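Local structure of AncCDT-1 (Synthetic construct, 5T0W) at residues Gly89-Pro94 / Glu207-Ala212; Gln111-Lys116 / Ala175-Thr180; Thr15-Met20 / Asp217-Asn222. The protein probably serves as a periplasmic amino acid-binding protein, with arginine held in its pocket, and is a reconstructed ancestor of cyclohexadienyl dehydratase. All coordinates share one frame; numbering follows the deposited sequence.

Contact 1 of 3, residues Gly89-Pro94 / Glu207-Ala212; sequences GMTITP and EPLGFA. With ARG (arginine), chain E.
Thr-91 sits with its backbone against Leu-209, CA to CA 4.1 Å, in a single bridge between the loop 89-94 and strand 207-213. Flanking it, Gly-210 N donates to Met-90 O and Ile-92 N to Pro-208 O, the latter a nearly straight bond (175°). The Thr-91 side chain starts at CB, which faces the carboxylate of the bound arginine, 3.6 Å from its OXT. With OG1 anti to the carbonyl carbon (chi1 -60°), OG1 accepts a hydrogen bond from the ligand's alpha-amino N at 2.9 Å and lies 3.4 Å from Leu-209 CD2; CG2 turns the other way and meets Glu-207 CB at 3.8 Å. A valine in place of this threonine would probably leave the ligand's amino group without one of its acceptors. Thr-91 N donates to OXT at 2.8 Å, while Gly-89 O takes a second N-H of the ligand's amino group. In the residues flanking Thr-91, Ile-92 CB packs on Pro-208 CG and Met-90 SD on Ala-212 CB. One residue thus grips both alpha groups of the bound arginine from its backbone and its hydroxyl, as is characteristic of the amino acid pocket in family 3 solute-binding proteins, where Arg-96 also holds the ligand.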
# COMPACT_ATOMS: atom_id res chain seq x y z
N GLY A 89 0.29 0.23 -3.24
CA GLY A 89 -0.66 0.69 -2.24
C GLY A 89 -0.24 1.95 -1.54
O GLY A 89 -0.43 2.08 -0.35
N MET A 90 0.38 2.86 -2.29
CA MET A 90 0.96 4.03 -1.69
C MET A 90 -0.00 5.20 -1.50
O MET A 90 -0.55 5.75 -2.43
CB MET A 90 2.13 4.48 -2.52
CG MET A 90 2.91 5.57 -1.86
SD MET A 90 4.49 5.77 -2.61
CE MET A 90 5.06 7.19 -1.70
N THR A 91 -0.20 5.56 -0.24
CA THR A 91 -1.00 6.72 0.12
C THR A 91 -0.28 8.01 -0.31
O THR A 91 0.92 8.13 -0.18
CB THR A 91 -1.19 6.74 1.65
OG1 THR A 91 -1.88 5.55 2.06
CG2 THR A 91 -1.98 7.93 2.07
N ILE A 92 -1.06 8.95 -0.86
CA ILE A 92 -0.57 10.30 -1.21
C ILE A 92 -0.56 11.14 0.05
O ILE A 92 -1.57 11.30 0.67
CB ILE A 92 -1.46 10.99 -2.28
CG1 ILE A 92 -1.48 10.14 -3.57
CG2 ILE A 92 -0.95 12.38 -2.60
CD1 ILE A 92 -2.51 10.55 -4.58
N THR A 93 0.61 11.65 0.42
CA THR A 93 0.72 12.52 1.57
C THR A 93 1.50 13.77 1.22
O THR A 93 2.29 13.76 0.26
CB THR A 93 1.40 11.82 2.77
OG1 THR A 93 2.79 11.61 2.50
CG2 THR A 93 0.70 10.52 3.13
N PRO A 94 1.29 14.85 1.98
CA PRO A 94 2.04 16.09 1.73
C PRO A 94 3.54 15.86 1.80
O PRO A 94 4.28 16.23 0.89
CB PRO A 94 1.58 17.01 2.85
CG PRO A 94 0.25 16.48 3.27
CD PRO A 94 0.34 14.99 3.09
N GLU A 207 -7.86 8.31 2.91
CA GLU A 207 -6.89 9.01 2.06
C GLU A 207 -6.71 8.31 0.70
O GLU A 207 -6.79 7.09 0.64
CB GLU A 207 -5.56 9.05 2.82
CG GLU A 207 -5.54 9.96 4.03
CD GLU A 207 -5.53 11.46 3.69
OE1 GLU A 207 -5.03 11.85 2.61
OE2 GLU A 207 -6.02 12.27 4.52
N PRO A 208 -6.45 9.10 -0.37
CA PRO A 208 -6.22 8.55 -1.70
C PRO A 208 -4.88 7.83 -1.80
O PRO A 208 -3.90 8.27 -1.20
CB PRO A 208 -6.19 9.78 -2.58
CG PRO A 208 -5.57 10.81 -1.72
CD PRO A 208 -6.08 10.52 -0.33
N LEU A 209 -4.86 6.73 -2.54
CA LEU A 209 -3.62 6.10 -2.95
C LEU A 209 -3.30 6.60 -4.34
O LEU A 209 -4.21 6.93 -5.12
CB LEU A 209 -3.78 4.59 -2.98
CG LEU A 209 -4.43 3.94 -1.78
CD1 LEU A 209 -4.47 2.42 -1.92
CD2 LEU A 209 -3.69 4.30 -0.50
N GLY A 210 -2.02 6.64 -4.67
CA GLY A 210 -1.57 6.95 -6.03
C GLY A 210 -0.35 6.13 -6.42
O GLY A 210 0.28 5.50 -5.58
N PHE A 211 0.02 6.22 -7.69
CA PHE A 211 1.30 5.74 -8.18
C PHE A 211 2.33 6.85 -8.22
O PHE A 211 2.06 7.94 -8.71
CB PHE A 211 1.13 5.19 -9.57
CG PHE A 211 0.01 4.24 -9.68
CD1 PHE A 211 -0.03 3.12 -8.85
CD2 PHE A 211 -1.01 4.44 -10.58
CE1 PHE A 211 -1.08 2.23 -8.95
CE2 PHE A 211 -2.04 3.56 -10.69
CZ PHE A 211 -2.10 2.46 -9.87
N ALA A 212 3.53 6.56 -7.72
CA ALA A 212 4.58 7.59 -7.59
C ALA A 212 5.56 7.53 -8.74
O ALA A 212 5.91 6.45 -9.17
CB ALA A 212 5.33 7.41 -6.28
N ARG E . -0.89 2.82 2.35
CA ARG E . 0.19 2.83 3.34
C ARG E . 1.23 3.78 2.87
O ARG E . 2.07 4.16 3.69
CB ARG E . 0.80 1.47 3.48
CG ARG E . 1.50 1.05 2.22
CD ARG E . 2.33 -0.22 2.42
NE ARG E . 2.46 -0.93 1.16
CZ ARG E . 3.22 -2.00 0.99
NH1 ARG E . 3.27 -2.60 -0.20
NH2 ARG E . 3.92 -2.47 2.01
OXT ARG E . 1.25 4.14 1.68
O HOH W 1 0.59 2.54 -5.36

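Contact 2 of 3, residues Gln111-Lys116 / Ala175-Thr180; sequences QTILVK and ADAMVT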
# COMPACT_ATOMS: atom_id res chain seq x y z
N GLN A 111 -7.50 3.77 7.97
CA GLN A 111 -6.66 3.04 8.90
C GLN A 111 -7.60 2.17 9.67
O GLN A 111 -8.60 2.65 10.17
CB GLN A 111 -5.89 3.99 9.83
CG GLN A 111 -4.82 4.80 9.15
CD GLN A 111 -3.92 3.89 8.37
OE1 GLN A 111 -3.29 3.00 8.95
NE2 GLN A 111 -3.83 4.09 7.06
N THR A 112 -7.24 0.90 9.83
CA THR A 112 -8.01 -0.05 10.64
C THR A 112 -7.13 -0.74 11.69
O THR A 112 -5.95 -0.96 11.48
CB THR A 112 -8.62 -1.08 9.73
OG1 THR A 112 -9.42 -0.39 8.77
CG2 THR A 112 -9.46 -2.06 10.49
N ILE A 113 -7.73 -1.02 12.84
CA ILE A 113 -7.07 -1.72 13.95
C ILE A 113 -7.50 -3.17 13.92
O ILE A 113 -8.67 -3.48 13.81
CB ILE A 113 -7.48 -1.15 15.32
CG1 ILE A 113 -7.16 0.34 15.41
CG2 ILE A 113 -6.79 -1.91 16.44
CD1 ILE A 113 -7.94 1.04 16.49
N LEU A 114 -6.54 -4.06 14.09
CA LEU A 114 -6.77 -5.48 14.13
C LEU A 114 -6.37 -5.99 15.50
O LEU A 114 -5.32 -5.61 15.99
CB LEU A 114 -5.89 -6.13 13.08
CG LEU A 114 -6.50 -7.19 12.17
CD1 LEU A 114 -7.59 -6.55 11.33
CD2 LEU A 114 -5.42 -7.76 11.27
N VAL A 115 -7.22 -6.81 16.11
CA VAL A 115 -6.92 -7.44 17.41
C VAL A 115 -7.34 -8.93 17.48
O VAL A 115 -8.03 -9.43 16.59
CB VAL A 115 -7.60 -6.69 18.58
CG1 VAL A 115 -7.05 -5.28 18.68
CG2 VAL A 115 -9.10 -6.67 18.42
N LYS A 116 -6.89 -9.64 18.51
CA LYS A 116 -7.27 -11.03 18.70
C LYS A 116 -8.76 -11.03 19.05
O LYS A 116 -9.22 -10.13 19.76
CB LYS A 116 -6.42 -11.68 19.79
N ALA A 175 1.97 -8.41 20.66
CA ALA A 175 1.39 -7.11 20.48
C ALA A 175 -0.07 -7.24 20.70
O ALA A 175 -0.66 -8.30 20.47
CB ALA A 175 1.69 -6.56 19.10
N ASP A 176 -0.66 -6.15 21.16
CA ASP A 176 -2.08 -6.15 21.49
C ASP A 176 -2.91 -5.86 20.28
O ASP A 176 -4.04 -6.28 20.20
CB ASP A 176 -2.38 -5.13 22.58
CG ASP A 176 -1.55 -5.35 23.80
OD1 ASP A 176 -1.84 -6.31 24.54
OD2 ASP A 176 -0.55 -4.63 23.97
N ALA A 177 -2.33 -5.15 19.31
CA ALA A 177 -3.02 -4.77 18.11
C ALA A 177 -2.04 -4.49 17.00
O ALA A 177 -0.85 -4.33 17.25
CB ALA A 177 -3.85 -3.55 18.38
N MET A 178 -2.55 -4.42 15.77
CA MET A 178 -1.82 -3.87 14.66
C MET A 178 -2.73 -2.91 13.89
O MET A 178 -3.93 -3.06 13.86
CB MET A 178 -1.24 -4.93 13.74
CG MET A 178 -2.15 -5.46 12.67
SD MET A 178 -1.33 -6.68 11.56
CE MET A 178 -0.30 -5.65 10.56
N VAL A 179 -2.12 -1.89 13.30
CA VAL A 179 -2.84 -0.96 12.48
C VAL A 179 -2.33 -1.15 11.07
O VAL A 179 -1.15 -1.37 10.86
CB VAL A 179 -2.62 0.50 12.94
CG1 VAL A 179 -3.55 1.43 12.18
CG2 VAL A 179 -2.84 0.67 14.44
N THR A 180 -3.24 -1.06 10.11
CA THR A 180 -2.89 -1.23 8.72
C THR A 180 -4.01 -0.61 7.86
O THR A 180 -5.06 -0.21 8.39
CB THR A 180 -2.67 -2.71 8.41
OG1 THR A 180 -2.01 -2.85 7.17
CG2 THR A 180 -3.99 -3.47 8.32
O HOH W 2 -5.21 -8.79 20.55
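Leu-114 and Met-178 face each other as a hydrogen-bonded pair of two antiparallel strands, 111-115 and 177-180, whose axes approach to 4.6 Å. Each donates its N-H to the other's carbonyl, and Thr-112 and Thr-180 do the same two residues along, so four backbone bonds fasten the pairing. Between them Ile-113 and Val-179 form the non-hydrogen-bonded pair, and here the backbones draw closer, CA to CA 4.5 Å.

This middle part is tightly packed on both sides of the sheet. On the face of Leu-114, its CB rests on Met-178 CG at 3.8 Å; chi1 of 85° sets that CG between the backbone N and the carbonyl carbon of Met-178, and helices 163-171 and 182-189 close over this face. On the other, Ile-113 CG2 meets Ala-177 CB at 3.9 Å, with Phe-126 and Leu-129 beyond, and Val-115 CG1 reaches the same methyl at 3.7 Å.

Past Ala-177 the strands part. Direct backbone bonds give way to a water that accepts from Lys-116 N and donates to Asp-176 O, while the Asp-176 carboxylate turns from this strand to Lys-135 N. At the other end, Gln-111 bends back so that OE1 comes 3.6 Å from Val-179 CG1, the two side chains crossing at about a right angle. Its amide is fixed from outside: OE1 bonds Ser-144 OG and NE2 bonds Asp-181 OD1, a second-shell link to a ligand-binding carboxylate. An antiparallel partner beside strand 177-181, which itself runs parallel to strand 135-139, makes the mixed sheet characteristic of a lobe of the type II periplasmic binding protein fold.

Contact 3 of 3, residues Thr15-Met20 / Asp217-Asn222; sequences TLDEIM and DPELLN
Asp-217, at the N-cap position of helix 218-233, receives the first turn of helix 15-22 in a helix-helix packing: the axes of segments 15-20 and 218-222 come within 9.0 Å of each other, with N-to-C directions 73° apart. Its OD2 accepts two bonds from one residue, Thr-15 N at 2.8 Å and Thr-15 OG1. The amide comes to the syn side, 24° out of the carboxylate plane, whereas the hydroxyl meets the oxygen nearly end-on to its C-O bond. With CG anti to the Asp-217 backbone N (chi1 -155°), the carboxylate reaches across to the start of the neighbouring helix, and the peptide N-H it takes would probably favour its negative charge.

Next to this polar grip comes a small apolar patch. Leu-220 splits its two methyls: CD2 lies 3.9 Å from Thr-15 CB, and CD1 touches both Leu-16 CD1 and Ile-19 CD1, the latter at 3.8 Å. Leu-16 CD2 lies against Glu-219, 4.0 Å from its CB and also close to its OE2. At the outer edge the carboxylates of Asp-17 and Glu-219 come near each other, a pairing of like charges that is probably mildly unfavourable.

A second shell sets these groups in place. Arg-214 NH2 bonds Thr-15 OG1, so the hydroxyl has a partner besides the carboxylate. Leu-60 of helix 48-60 backs Leu-16 and Ile-19, and Ile-213 of strand 207-213 lies against Leu-220. Finally, Ser-14 OG is hydrogen-bonded both to Leu-16 N and to Asp-217 OD1, the carboxylate oxygen that Thr-15 does not use.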
# COMPACT_ATOMS: atom_id res chain seq x y z
N THR A 15 11.70 9.55 -18.52
CA THR A 15 11.63 8.13 -18.28
C THR A 15 10.73 7.46 -19.33
O THR A 15 10.94 6.31 -19.70
CB THR A 15 11.11 7.83 -16.85
OG1 THR A 15 11.85 8.60 -15.88
CG2 THR A 15 11.20 6.35 -16.53
N LEU A 16 9.71 8.18 -19.80
CA LEU A 16 8.83 7.63 -20.82
C LEU A 16 9.64 7.16 -22.02
O LEU A 16 9.43 6.06 -22.53
CB LEU A 16 7.82 8.68 -21.25
CG LEU A 16 6.74 8.20 -22.21
CD1 LEU A 16 5.71 7.32 -21.54
CD2 LEU A 16 6.05 9.38 -22.88
N ASP A 17 10.57 8.00 -22.46
CA ASP A 17 11.41 7.65 -23.59
C ASP A 17 12.24 6.42 -23.21
O ASP A 17 12.29 5.43 -23.95
CB ASP A 17 12.32 8.82 -23.99
CG ASP A 17 11.55 10.05 -24.55
OD1 ASP A 17 10.52 9.89 -25.24
OD2 ASP A 17 12.00 11.19 -24.29
N GLU A 18 12.86 6.49 -22.04
CA GLU A 18 13.68 5.39 -21.52
C GLU A 18 12.89 4.08 -21.49
O GLU A 18 13.40 3.05 -21.93
CB GLU A 18 14.23 5.71 -20.12
N ILE A 19 11.65 4.15 -21.01
CA ILE A 19 10.77 2.98 -20.96
C ILE A 19 10.59 2.37 -22.35
O ILE A 19 10.89 1.18 -22.57
CB ILE A 19 9.39 3.30 -20.37
CG1 ILE A 19 9.51 3.55 -18.86
CG2 ILE A 19 8.40 2.16 -20.61
CD1 ILE A 19 8.35 4.32 -18.28
N MET A 20 10.15 3.19 -23.29
CA MET A 20 9.82 2.68 -24.63
C MET A 20 11.02 2.18 -25.42
O MET A 20 10.89 1.20 -26.14
CB MET A 20 9.07 3.75 -25.41
CG MET A 20 7.76 4.11 -24.73
SD MET A 20 6.84 5.40 -25.55
CE MET A 20 8.04 6.70 -25.84
N ASP A 217 9.18 14.85 -14.77
CA ASP A 217 8.84 13.91 -15.84
C ASP A 217 7.38 13.97 -16.17
O ASP A 217 6.68 12.96 -16.12
CB ASP A 217 9.20 12.50 -15.41
CG ASP A 217 9.45 11.59 -16.58
OD1 ASP A 217 8.93 11.85 -17.71
OD2 ASP A 217 10.19 10.60 -16.36
N PRO A 218 6.91 15.16 -16.56
CA PRO A 218 5.46 15.34 -16.80
C PRO A 218 4.90 14.49 -17.95
O PRO A 218 3.71 14.21 -17.98
CB PRO A 218 5.33 16.84 -17.10
CG PRO A 218 6.66 17.22 -17.65
CD PRO A 218 7.67 16.35 -16.95
N GLU A 219 5.73 14.10 -18.89
CA GLU A 219 5.30 13.21 -19.99
C GLU A 219 4.76 11.91 -19.40
O GLU A 219 3.62 11.51 -19.68
CB GLU A 219 6.44 12.91 -21.00
CG GLU A 219 6.60 13.95 -22.10
CD GLU A 219 7.83 13.71 -22.97
OE1 GLU A 219 8.70 14.61 -23.02
OE2 GLU A 219 7.96 12.62 -23.57
N LEU A 220 5.55 11.29 -18.54
CA LEU A 220 5.16 10.04 -17.87
C LEU A 220 3.97 10.22 -16.96
O LEU A 220 3.03 9.43 -17.00
CB LEU A 220 6.34 9.48 -17.09
CG LEU A 220 6.13 8.10 -16.46
CD1 LEU A 220 5.81 7.06 -17.51
CD2 LEU A 220 7.36 7.70 -15.66
N LEU A 221 3.97 11.31 -16.21
CA LEU A 221 2.85 11.62 -15.31
C LEU A 221 1.54 11.79 -16.07
O LEU A 221 0.52 11.22 -15.70
CB LEU A 221 3.13 12.87 -14.48
CG LEU A 221 2.05 13.21 -13.45
CD1 LEU A 221 1.70 12.00 -12.60
CD2 LEU A 221 2.46 14.38 -12.57
N ASN A 222 1.58 12.57 -17.15
CA ASN A 222 0.40 12.78 -18.01
C ASN A 222 -0.07 11.47 -18.61
O ASN A 222 -1.26 11.20 -18.68
CB ASN A 222 0.70 13.79 -19.10
CG ASN A 222 1.01 15.16 -18.54
OD1 ASN A 222 0.70 15.47 -17.39
ND2 ASN A 222 1.64 16.00 -19.36

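Overall arrangement
The chain opens with helix 15-22, whose partner in contact 3 comes only near the C-terminal end, so this contact closes the longest loop and the other two nest inside it. Further along, 89-94 is joined to 207-212 in contact 1; within that loop lies contact 2, where strand 107-115 finds 175-180. The three are therefore concentric and none crosses another. Contact 1 lies at the ligand and is linked outward to contact 3 because strand 207-213 is followed, after a short connection, by helix 218-233. Strands 207-213 and 107-115 are neighbours in one sheet, carrying the connection to contact 2. Contacts 2 and 3 lie on opposite sides of the chain's centre, their centres about 39 Å apart.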